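PDB 3II7: kelch-like protein 7 from Homo sapiens, which serves, through the kelch-repeat domain that makes up this chain, as a substrate-specific adapter of a Cullin-3 E3 ubiquitin ligase, directing proteins to ubiquitination and degradation. Local coordinates for residues 172-176 with 177-181; 146-150 with 151-155; 63-66 with 67-71. All coordinates share one frame; numbering follows the deposited sequence.

Contact 1. Residues 172-176 with 177-181; sequences EVYDP and ATETW. With EDO (1,2-ethanediol), chain S.
Y174 and W181 face each other as an antiparallel non-hydrogen-bonded pair, CA to CA 4.4 Å, in the hairpin of strands 171-175 and 180-184 within Kelch 4 of the propeller. Beside this pair, D175 N donates to T180 O at 3.2 Å. The W181 indole takes Y174 CB squarely over its six-membered ring, a CH-pi contact of 3.4 Å from CB to the ring centroid. The two rings themselves are oblique, with planes 46° apart. With CG of Y174 anti to the backbone N (chi1 176°), the phenol runs on past the indole to E179, and Y174 OH lies 3.3 Å from E179 CG. E172 OE1 reaches W181 CE3 obliquely at 3.3 Å, with carboxylate and ring planes 86° apart. Both carboxylate oxygens are bound beyond the hairpin, by R140, L137 N and T138 N. W181 NE1 donates to P134 O. In the turn, D175 OD1 accepts A177 N at 2.9 Å, met from above the carboxylate plane. D175 O takes weak bonds from T178 N and E179 N. An ethanediol, probably from the crystallisation liquor, also donates to OD1. Water 1 joins P176 O to E179 OE2, which is salt-bridged to K133. The chemistry is thus divided: aromatic packing, with the E172 carboxylate and W181 NE1 satisfied, holds the buried side, while D175 uses both side chain and carbonyl to bind N-H groups of the turn.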
# COMPACT_ATOMS: atom_id res chain seq x y z
N GLU A 172 -13.05 -6.61 3.80
CA GLU A 172 -13.48 -6.64 5.18
C GLU A 172 -12.92 -5.45 5.92
O GLU A 172 -11.94 -4.82 5.46
CB GLU A 172 -13.12 -7.97 5.84
CG GLU A 172 -11.68 -8.39 5.70
CD GLU A 172 -11.41 -9.75 6.34
OE1 GLU A 172 -11.57 -9.85 7.57
OE2 GLU A 172 -11.07 -10.71 5.60
N VAL A 173 -13.56 -5.12 7.05
CA VAL A 173 -13.18 -3.91 7.83
C VAL A 173 -13.02 -4.25 9.30
O VAL A 173 -13.79 -5.03 9.86
CB VAL A 173 -14.15 -2.77 7.62
CG1 VAL A 173 -15.58 -3.12 8.11
CG2 VAL A 173 -13.66 -1.48 8.30
N TYR A 174 -11.95 -3.73 9.91
CA TYR A 174 -11.66 -3.92 11.30
C TYR A 174 -11.90 -2.60 12.04
O TYR A 174 -11.42 -1.56 11.61
CB TYR A 174 -10.21 -4.28 11.48
CG TYR A 174 -9.73 -4.42 12.91
CD1 TYR A 174 -10.01 -5.58 13.64
CD2 TYR A 174 -9.00 -3.41 13.54
CE1 TYR A 174 -9.54 -5.76 14.93
CE2 TYR A 174 -8.53 -3.58 14.85
CZ TYR A 174 -8.83 -4.75 15.54
OH TYR A 174 -8.38 -4.96 16.84
N ASP A 175 -12.64 -2.65 13.14
CA ASP A 175 -12.87 -1.50 13.95
C ASP A 175 -12.05 -1.65 15.23
O ASP A 175 -12.33 -2.53 16.05
CB ASP A 175 -14.34 -1.37 14.31
CG ASP A 175 -14.65 -0.11 15.09
OD1 ASP A 175 -13.73 0.57 15.57
OD2 ASP A 175 -15.84 0.21 15.21
N PRO A 176 -11.02 -0.81 15.42
CA PRO A 176 -10.21 -0.96 16.64
C PRO A 176 -11.02 -0.83 17.95
O PRO A 176 -10.60 -1.34 18.98
CB PRO A 176 -9.19 0.16 16.51
CG PRO A 176 -9.05 0.36 15.06
CD PRO A 176 -10.44 0.20 14.51
N ALA A 177 -12.14 -0.13 17.90
CA ALA A 177 -12.98 0.07 19.08
C ALA A 177 -13.63 -1.23 19.52
O ALA A 177 -13.76 -1.47 20.70
CB ALA A 177 -14.03 1.12 18.82
N THR A 178 -14.03 -2.04 18.54
CA THR A 178 -14.77 -3.31 18.81
C THR A 178 -13.87 -4.54 18.69
O THR A 178 -14.27 -5.63 19.06
CB THR A 178 -15.92 -3.51 17.82
OG1 THR A 178 -15.40 -3.70 16.51
CG2 THR A 178 -16.94 -2.33 17.85
N GLU A 179 -12.67 -4.34 18.12
CA GLU A 179 -11.74 -5.43 17.77
C GLU A 179 -12.44 -6.54 16.99
O GLU A 179 -12.19 -7.74 17.18
CB GLU A 179 -11.00 -5.95 19.01
CG GLU A 179 -10.11 -4.87 19.64
CD GLU A 179 -8.98 -5.39 20.53
OE1 GLU A 179 -8.97 -6.60 20.86
OE2 GLU A 179 -8.12 -4.56 20.90
N THR A 180 -13.29 -6.11 16.05
CA THR A 180 -14.03 -7.03 15.21
C THR A 180 -13.79 -6.76 13.72
O THR A 180 -13.79 -5.60 13.29
CB THR A 180 -15.52 -6.89 15.46
OG1 THR A 180 -15.81 -6.97 16.89
CG2 THR A 180 -16.30 -7.96 14.68
N TRP A 181 -13.64 -7.85 12.95
CA TRP A 181 -13.68 -7.82 11.48
C TRP A 181 -15.09 -8.06 10.98
O TRP A 181 -15.81 -8.98 11.48
CB TRP A 181 -12.72 -8.87 10.89
CG TRP A 181 -11.24 -8.55 11.05
CD1 TRP A 181 -10.40 -9.02 12.01
CD2 TRP A 181 -10.44 -7.74 10.19
NE1 TRP A 181 -9.13 -8.56 11.81
CE2 TRP A 181 -9.13 -7.74 10.73
CE3 TRP A 181 -10.70 -6.96 9.02
CZ2 TRP A 181 -8.07 -7.01 10.13
CZ3 TRP A 181 -9.66 -6.25 8.44
CH2 TRP A 181 -8.35 -6.29 9.00
C1 EDO S . -12.31 4.05 16.60
O1 EDO S . -13.07 4.86 17.49
C2 EDO S . -13.13 3.77 15.35
O2 EDO S . -14.36 3.17 15.72
O HOH W 1 -8.18 -1.97 19.76

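Contact 2. Residues 146-150 with 151-155; sequences VEANG and LIYVC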
# COMPACT_ATOMS: atom_id res chain seq x y z
N VAL A 146 -6.05 0.00 4.06
CA VAL A 146 -6.08 1.46 4.25
C VAL A 146 -6.91 1.84 5.46
O VAL A 146 -7.90 1.19 5.78
CB VAL A 146 -6.63 2.16 2.96
CG1 VAL A 146 -8.07 1.81 2.73
CG2 VAL A 146 -6.42 3.66 3.01
N GLU A 147 -6.48 2.89 6.12
CA GLU A 147 -7.27 3.50 7.19
C GLU A 147 -8.25 4.55 6.62
O GLU A 147 -7.90 5.35 5.70
CB GLU A 147 -6.36 4.12 8.22
CG GLU A 147 -7.08 4.71 9.42
CD GLU A 147 -7.53 6.19 9.24
OE1 GLU A 147 -7.02 6.94 8.36
OE2 GLU A 147 -8.37 6.61 10.04
N ALA A 148 -9.46 4.54 7.13
CA ALA A 148 -10.48 5.49 6.75
C ALA A 148 -11.39 5.79 7.93
O ALA A 148 -12.10 4.91 8.40
CB ALA A 148 -11.30 4.96 5.53
N ASN A 149 -11.37 7.03 8.42
CA ASN A 149 -12.21 7.45 9.56
C ASN A 149 -12.06 6.55 10.81
O ASN A 149 -13.04 6.26 11.50
CB ASN A 149 -13.72 7.48 9.18
CG ASN A 149 -14.01 8.33 7.97
OD1 ASN A 149 -13.61 9.48 7.89
ND2 ASN A 149 -14.77 7.77 7.02
N GLY A 150 -10.85 6.09 11.08
CA GLY A 150 -10.60 5.26 12.25
C GLY A 150 -10.77 3.75 12.05
O GLY A 150 -10.42 2.99 12.94
N LEU A 151 -11.29 3.33 10.89
CA LEU A 151 -11.50 1.92 10.56
C LEU A 151 -10.42 1.49 9.60
O LEU A 151 -9.86 2.30 8.87
CB LEU A 151 -12.89 1.70 9.94
CG LEU A 151 -14.10 2.13 10.79
CD1 LEU A 151 -15.46 1.74 10.16
CD2 LEU A 151 -13.99 1.53 12.18
N ILE A 152 -10.14 0.20 9.59
CA ILE A 152 -9.09 -0.36 8.78
C ILE A 152 -9.71 -1.32 7.78
O ILE A 152 -10.28 -2.34 8.17
CB ILE A 152 -8.08 -1.08 9.66
CG1 ILE A 152 -7.45 -0.06 10.63
CG2 ILE A 152 -6.99 -1.82 8.81
CD1 ILE A 152 -6.43 -0.60 11.50
N TYR A 153 -9.56 -1.00 6.51
CA TYR A 153 -10.18 -1.75 5.42
C TYR A 153 -9.13 -2.56 4.70
O TYR A 153 -8.03 -2.07 4.38
CB TYR A 153 -10.82 -0.83 4.41
CG TYR A 153 -11.99 -0.06 4.93
CD1 TYR A 153 -13.30 -0.48 4.70
CD2 TYR A 153 -11.80 1.07 5.70
CE1 TYR A 153 -14.37 0.22 5.21
CE2 TYR A 153 -12.89 1.79 6.22
CZ TYR A 153 -14.18 1.35 5.96
OH TYR A 153 -15.26 2.04 6.45
N VAL A 154 -9.47 -3.81 4.42
CA VAL A 154 -8.66 -4.68 3.59
C VAL A 154 -9.50 -5.13 2.38
O VAL A 154 -10.67 -5.40 2.53
CB VAL A 154 -8.26 -5.92 4.38
CG1 VAL A 154 -7.66 -6.93 3.47
CG2 VAL A 154 -7.28 -5.56 5.49
N CYS A 155 -8.89 -5.22 1.20
CA CYS A 155 -9.53 -5.84 0.07
C CYS A 155 -8.56 -6.47 -0.89
O CYS A 155 -7.39 -6.02 -1.10
CB CYS A 155 -10.45 -4.92 -0.68
SG CYS A 155 -9.62 -3.57 -1.43
O HOH W 2 -14.77 4.50 7.60
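V146 and Y153 pair across a tight beta hairpin of the kelch propeller, closed by a type I' turn from A148 to L151. The hairpin joins strands 144-148 and 151-155, the first two strands of a four-stranded blade, and spans the boundary between Kelch 3 and Kelch 4. Backbone bonds form two reciprocal pairs. Y153 N reaches V146 O at 2.8 Å, almost straight at 176°, and V146 N returns to Y153 O. A148 and L151 do the same next to the turn, with L151 N coming from above the carbonyl plane of A148. In the turn, G150 has positive phi, and a CB would jam against the preceding carbonyl. The E147 side chain bends at chi2 (-88°), which brings OE2 back to G150 N at 2.7 Å, on the anti side of the carboxylate and somewhat out of its plane. Apolar packing is lighter. A148 CB lies 3.6 Å from Y153 CE2, and V146 CG1 is 4.2 Å from Y153 CB. I203 of the strand 202-206 touches V146, A148 and Y153. Water 2 lies in the plane of the Y153 ring, 2.8 Å from its OH, and donates a hydrogen bond to A148 O at 2.8 Å.

Contact 3. Residues 63-66 with 67-71; sequences GSQL and FPIKR. With EDO (1,2-ethanediol), chain P; EDO (1,2-ethanediol), chain O.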
# COMPACT_ATOMS: atom_id res chain seq x y z
N GLY A 63 8.89 -8.48 4.59
CA GLY A 63 9.69 -8.76 3.44
C GLY A 63 10.92 -9.59 3.74
O GLY A 63 11.16 -10.04 4.88
N SER A 64 11.71 -9.79 2.71
CA SER A 64 12.86 -10.69 2.78
C SER A 64 14.00 -10.21 1.91
O SER A 64 13.81 -9.38 1.02
CB SER A 64 12.43 -12.09 2.34
OG SER A 64 11.86 -12.07 1.02
N GLN A 65 15.18 -10.76 2.19
CA GLN A 65 16.32 -10.69 1.31
C GLN A 65 16.72 -12.15 1.09
O GLN A 65 15.95 -12.87 0.44
CB GLN A 65 17.39 -9.78 1.93
CG GLN A 65 17.01 -8.28 1.78
CD GLN A 65 17.49 -7.39 2.93
OE1 GLN A 65 17.97 -7.89 3.94
NE2 GLN A 65 17.36 -6.06 2.77
N LEU A 66 17.84 -12.63 1.64
CA LEU A 66 18.13 -14.07 1.60
C LEU A 66 17.16 -14.84 2.52
O LEU A 66 16.75 -15.96 2.22
CB LEU A 66 19.61 -14.36 1.99
CG LEU A 66 20.62 -14.27 0.83
CD1 LEU A 66 20.41 -15.43 -0.15
CD2 LEU A 66 20.57 -12.92 0.10
N PHE A 67 16.79 -14.21 3.64
CA PHE A 67 15.90 -14.79 4.63
C PHE A 67 14.83 -13.75 4.99
O PHE A 67 14.95 -12.58 4.59
CB PHE A 67 16.70 -15.20 5.89
CG PHE A 67 17.84 -16.17 5.60
CD1 PHE A 67 17.58 -17.47 5.17
CD2 PHE A 67 19.17 -15.78 5.74
CE1 PHE A 67 18.63 -18.38 4.90
CE2 PHE A 67 20.23 -16.68 5.48
CZ PHE A 67 19.94 -17.97 5.05
N PRO A 68 13.78 -14.16 5.72
CA PRO A 68 12.78 -13.20 6.21
C PRO A 68 13.43 -12.16 7.14
O PRO A 68 14.26 -12.51 7.98
CB PRO A 68 11.79 -14.09 6.97
CG PRO A 68 12.00 -15.46 6.40
CD PRO A 68 13.42 -15.55 6.07
N ILE A 69 13.08 -10.89 6.96
CA ILE A 69 13.68 -9.81 7.77
C ILE A 69 12.88 -9.60 9.06
O ILE A 69 11.64 -9.50 9.04
CB ILE A 69 13.77 -8.51 6.99
CG1 ILE A 69 14.61 -8.70 5.74
CG2 ILE A 69 14.36 -7.42 7.85
CD1 ILE A 69 14.35 -7.61 4.69
N LYS A 70 13.61 -9.52 10.18
CA LYS A 70 12.98 -9.41 11.50
C LYS A 70 13.05 -7.99 12.08
O LYS A 70 12.47 -7.72 13.12
CB LYS A 70 13.65 -10.40 12.47
CG LYS A 70 13.62 -11.85 11.96
CD LYS A 70 14.07 -12.81 13.06
CE LYS A 70 14.24 -14.22 12.50
NZ LYS A 70 14.78 -15.16 13.49
N ARG A 71 13.78 -7.11 11.40
CA ARG A 71 13.96 -5.75 11.82
C ARG A 71 12.98 -4.81 11.09
O ARG A 71 12.69 -5.01 9.92
CB ARG A 71 15.36 -5.34 11.42
CG ARG A 71 15.81 -4.03 11.93
CD ARG A 71 17.26 -3.77 11.47
NE ARG A 71 17.33 -3.50 10.05
CZ ARG A 71 17.82 -4.30 9.11
NH1 ARG A 71 18.41 -5.46 9.41
NH2 ARG A 71 17.76 -3.91 7.85
C1 EDO P . 17.29 -11.61 6.86
O1 EDO P . 18.30 -12.34 7.57
C2 EDO P . 17.86 -11.05 5.57
O2 EDO P . 18.45 -12.09 4.76
C1 EDO O . 17.67 -9.59 12.09
O1 EDO O . 16.87 -9.32 13.24
C2 EDO O . 17.04 -8.92 10.87
O2 EDO O . 16.48 -9.88 9.97
O HOH W 3 9.68 -10.28 7.20
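I69 CD1 sits over the face of the Q65 amide, 3.6 Å from Q65 CD, the two side chains crossing at a slant. The Q65 chain bends at chi2 (148°), and the I69 branch runs out to meet it with CG1 anti to its carbonyl carbon. Q65 NE2 donates to K45 O. An alanine in place of Q65 would probably leave K45 O without this donor and open a gap beside I69 CD1. Two backbone bonds close the loop between strands 57-61 and 71-76 in Kelch 2. I69 N donates to G63 O at 3.0 Å, nearly straight (174°) and in the carbonyl plane. Q65 N donates to F67 O, also at 3.0 Å but tilted from the plane. S64 packs CB at 3.4 Å from that same F67 O, while its OG, in one of two conformers, bonds to R47 and D93. At the exposed end, L66 CB sits over one face of the F67 ring, 4.0 Å from CD2. Two ethanediols, probably from the crystallisation liquor, accept from backbone N-H groups. F67 N donates to O2 of one at 2.9 Å, and K70 N donates to the other. Two backbone bonds thus brace this irregular loop. The polar ends of S64 and Q65 bind residues of neighbouring loops, and the F67 and K70 N-H groups point where small hydroxyl molecules can bind.

Contacts 1 and 2 belong to one four-stranded blade of the kelch propeller, and their centres are 9 Å apart. They share the border between strands 151-155 and 171-175. There Y174 N lies 2.8 Å from I152 O, and E172 O lies 2.9 Å from V154 N, both probable hydrogen bonds. Near the turns, D175 CG packs 3.4 Å from L151 CD2. Contact 3 is in another blade, with its centre about 29 Å from that of contact 1 and 27 Å from that of contact 2. Its nearest atoms are about 16 Å from contact 2. Ethanediols, probably from the crystallisation liquor, lie near all three contacts.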